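Local coordinates for putative membrane anchored protein (Corynebacterium diphtheriae, PDB 3LSO) that is of unknown function but is probably held at the cell surface by a transmembrane helix, exposing a string of beta-rich domains, at residues I282-T290 with P424-G432. Sequence-based numbering, arbitrary orientation.
Sequences IPVVTELDT and PGIYMFQMG
Ile426 packs on the last residues of strand 278-285, and selenomethionine Met428 on Val285 and on Leu288 in the loop that follows, a worked example of how one beta domain is seated on the next through alternate residues of a single strand. From CB outward, Ile426 first meets the carbonyl O of Val284, 3.9 Å from its CB. CG2 lies against Val285 CG1 at 3.6 Å, while the other branch runs past the same carbonyl until CD1 reaches Pro283 CB at 3.9 Å. With CG1 anti to the carbonyl carbon and the chain extended beyond it, the branches part, one to each residue. Two residues on, Met428 bends at its last torsion (chi3 -69°), bringing CE to 3.8 Å from Leu288 CD1 and also near Val285 CG1. Farther along the same face Gln430 NE2 faces the Asp289 carboxylate, 3.3 Å from CG, but the planes are 62° apart and the angle is poor for a hydrogen bond. Gln430 OE1 accepts from Asn343 ND2, and NE2 has a weak hydrogen bond to Ser445 OG. Glu287 turns to a salt bridge with Lys387. The strands cross at 65°, and apolar side chains make most of this junction, where the chain leaves the five-strand sheet for the following beta-rich domain: an end-to-end domain junction, consistent with an elongated, membrane-anchored multidomain protein.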
loop_
_atom_site.group_PDB
_atom_site.type_symbol
_atom_site.label_atom_id
_atom_site.label_comp_id
_atom_site.label_asym_id
_atom_site.label_seq_id
_atom_site.Cartn_x
_atom_site.Cartn_y
_atom_site.Cartn_z
ATOM N N ILE B 282 12.338 3.923 -7.810
ATOM C CA ILE B 282 13.636 3.396 -7.404
ATOM C C ILE B 282 14.698 4.466 -7.469
ATOM O O ILE B 282 14.938 5.029 -8.531
ATOM C CB ILE B 282 14.157 2.339 -8.342
ATOM C CG1 ILE B 282 13.212 1.155 -8.431
ATOM C CG2 ILE B 282 15.518 1.822 -7.844
ATOM C CD1 ILE B 282 13.638 0.170 -9.550
ATOM N N PRO B 283 15.378 4.720 -6.349
ATOM C CA PRO B 283 16.463 5.647 -6.425
ATOM C C PRO B 283 17.649 4.947 -7.038
ATOM O O PRO B 283 18.082 3.914 -6.528
ATOM C CB PRO B 283 16.763 5.952 -4.954
ATOM C CG PRO B 283 15.710 5.263 -4.177
ATOM C CD PRO B 283 15.258 4.154 -5.003
ATOM N N VAL B 284 18.177 5.495 -8.121
ATOM C CA VAL B 284 19.355 4.926 -8.722
ATOM C C VAL B 284 20.543 5.850 -8.515
ATOM O O VAL B 284 20.481 7.029 -8.813
ATOM C CB VAL B 284 19.104 4.617 -10.176
ATOM C CG1 VAL B 284 20.362 4.232 -10.867
ATOM C CG2 VAL B 284 18.139 3.487 -10.259
ATOM N N VAL B 285 21.621 5.309 -7.975
ATOM C CA VAL B 285 22.788 6.098 -7.613
ATOM C C VAL B 285 23.964 5.690 -8.513
ATOM O O VAL B 285 23.945 4.593 -9.090
ATOM C CB VAL B 285 23.141 5.853 -6.126
ATOM C CG1 VAL B 285 22.118 6.499 -5.212
ATOM C CG2 VAL B 285 23.210 4.363 -5.834
ATOM N N THR B 286 24.987 6.544 -8.623
ATOM C CA THR B 286 26.172 6.241 -9.453
ATOM C C THR B 286 26.953 4.997 -8.984
ATOM O O THR B 286 26.954 3.957 -9.649
ATOM C CB THR B 286 27.114 7.449 -9.516
ATOM O OG1 THR B 286 26.370 8.578 -9.987
ATOM C CG2 THR B 286 28.302 7.176 -10.451
ATOM N N GLU B 287 27.616 5.125 -7.840
ATOM C CA GLU B 287 28.292 4.009 -7.182
ATOM C C GLU B 287 27.803 4.029 -5.726
ATOM O O GLU B 287 27.528 5.103 -5.149
ATOM C CB GLU B 287 29.828 4.211 -7.261
ATOM C CG GLU B 287 30.755 2.985 -7.007
ATOM C CD GLU B 287 32.245 3.385 -6.769
ATOM O OE1 GLU B 287 32.678 4.505 -7.175
ATOM O OE2 GLU B 287 32.986 2.569 -6.157
ATOM N N LEU B 288 27.664 2.843 -5.152
ATOM C CA LEU B 288 27.444 2.729 -3.731
ATOM C C LEU B 288 28.595 1.956 -3.095
ATOM O O LEU B 288 28.738 0.742 -3.304
ATOM C CB LEU B 288 26.112 2.041 -3.449
ATOM C CG LEU B 288 25.761 1.893 -1.956
ATOM C CD1 LEU B 288 25.354 3.214 -1.268
ATOM C CD2 LEU B 288 24.671 0.836 -1.767
ATOM N N ASP B 289 29.428 2.654 -2.334
ATOM C CA ASP B 289 30.417 1.970 -1.526
ATOM C C ASP B 289 29.816 1.732 -0.172
ATOM O O ASP B 289 29.658 2.659 0.614
ATOM C CB ASP B 289 31.668 2.801 -1.352
ATOM C CG ASP B 289 32.326 3.143 -2.655
ATOM O OD1 ASP B 289 31.616 3.173 -3.697
ATOM O OD2 ASP B 289 33.566 3.387 -2.616
ATOM N N THR B 290 29.468 0.487 0.095
ATOM C CA THR B 290 29.053 0.086 1.420
ATOM C C THR B 290 30.304 -0.190 2.244
ATOM O O THR B 290 31.373 -0.439 1.687
ATOM C CB THR B 290 28.201 -1.173 1.348
ATOM O OG1 THR B 290 28.727 -2.017 0.321
ATOM C CG2 THR B 290 26.743 -0.818 1.018
ATOM N N PRO B 424 22.300 16.024 -13.759
ATOM C CA PRO B 424 21.166 15.486 -13.009
ATOM C C PRO B 424 21.486 14.134 -12.405
ATOM O O PRO B 424 22.217 13.366 -13.034
ATOM C CB PRO B 424 20.107 15.303 -14.089
ATOM C CG PRO B 424 20.358 16.387 -14.982
ATOM C CD PRO B 424 21.860 16.499 -15.078
ATOM N N GLY B 425 20.956 13.860 -11.206
ATOM C CA GLY B 425 21.062 12.543 -10.588
ATOM C C GLY B 425 21.119 12.598 -9.073
ATOM O O GLY B 425 20.888 13.653 -8.478
ATOM N N ILE B 426 21.432 11.452 -8.459
ATOM C CA ILE B 426 21.527 11.323 -7.036
ATOM C C ILE B 426 22.994 11.113 -6.629
ATOM O O ILE B 426 23.722 10.328 -7.232
ATOM C CB ILE B 426 20.694 10.150 -6.533
ATOM C CG1 ILE B 426 19.206 10.424 -6.704
ATOM C CG2 ILE B 426 20.951 9.937 -5.069
ATOM C CD1 ILE B 426 18.301 9.237 -6.359
ATOM N N TYR B 427 23.407 11.798 -5.571
ATOM C CA TYR B 427 24.794 11.903 -5.211
ATOM C C TYR B 427 24.824 11.799 -3.690
ATOM O O TYR B 427 23.878 12.251 -3.043
ATOM C CB TYR B 427 25.328 13.269 -5.653
ATOM C CG TYR B 427 25.378 13.536 -7.162
ATOM C CD1 TYR B 427 26.512 13.214 -7.921
ATOM C CD2 TYR B 427 24.313 14.138 -7.817
ATOM C CE1 TYR B 427 26.566 13.463 -9.301
ATOM C CE2 TYR B 427 24.345 14.399 -9.188
ATOM C CZ TYR B 427 25.473 14.058 -9.919
ATOM O OH TYR B 427 25.497 14.325 -11.266
HETATM N N MSE B 428 25.863 11.171 -3.124
HETATM C CA MSE B 428 26.068 11.114 -1.675
HETATM C C MSE B 428 27.471 11.547 -1.384
HETATM O O MSE B 428 28.348 11.444 -2.245
HETATM C CB MSE B 428 25.996 9.682 -1.166
HETATM C CG MSE B 428 24.625 9.136 -0.866
HETATM SE SE MSE B 428 24.804 7.216 -0.703
HETATM C CE MSE B 428 25.182 6.829 -2.554
ATOM N N PHE B 429 27.718 11.979 -0.159
ATOM C CA PHE B 429 29.086 12.115 0.283
ATOM C C PHE B 429 29.604 10.812 0.900
ATOM O O PHE B 429 28.818 9.952 1.324
ATOM C CB PHE B 429 29.193 13.287 1.236
ATOM C CG PHE B 429 28.937 14.592 0.574
ATOM C CD1 PHE B 429 29.979 15.370 0.125
ATOM C CD2 PHE B 429 27.641 15.031 0.349
ATOM C CE1 PHE B 429 29.751 16.566 -0.499
ATOM C CE2 PHE B 429 27.404 16.256 -0.287
ATOM C CZ PHE B 429 28.465 17.014 -0.707
ATOM N N GLN B 430 30.920 10.649 0.932
ATOM C CA GLN B 430 31.505 9.476 1.561
ATOM C C GLN B 430 32.355 9.883 2.725
ATOM O O GLN B 430 32.837 11.024 2.779
ATOM C CB GLN B 430 32.384 8.738 0.556
ATOM C CG GLN B 430 31.618 8.194 -0.656
ATOM C CD GLN B 430 32.522 7.499 -1.652
ATOM O OE1 GLN B 430 33.629 7.952 -1.935
ATOM N NE2 GLN B 430 32.055 6.384 -2.186
HETATM N N MSE B 431 32.579 8.957 3.651
HETATM C CA MSE B 431 33.649 9.131 4.659
HETATM C C MSE B 431 34.811 8.241 4.283
HETATM O O MSE B 431 34.618 7.046 3.969
HETATM C CB MSE B 431 33.180 8.756 6.063
HETATM C CG MSE B 431 34.007 9.397 7.199
HETATM SE SE MSE B 431 33.295 8.853 8.924
HETATM C CE MSE B 431 33.938 10.307 9.979
ATOM N N GLY B 432 36.005 8.822 4.287
ATOM C CA GLY B 432 37.256 8.063 4.193
ATOM C C GLY B 432 37.634 7.651 5.616
ATOM O O GLY B 432 37.505 8.460 6.540
#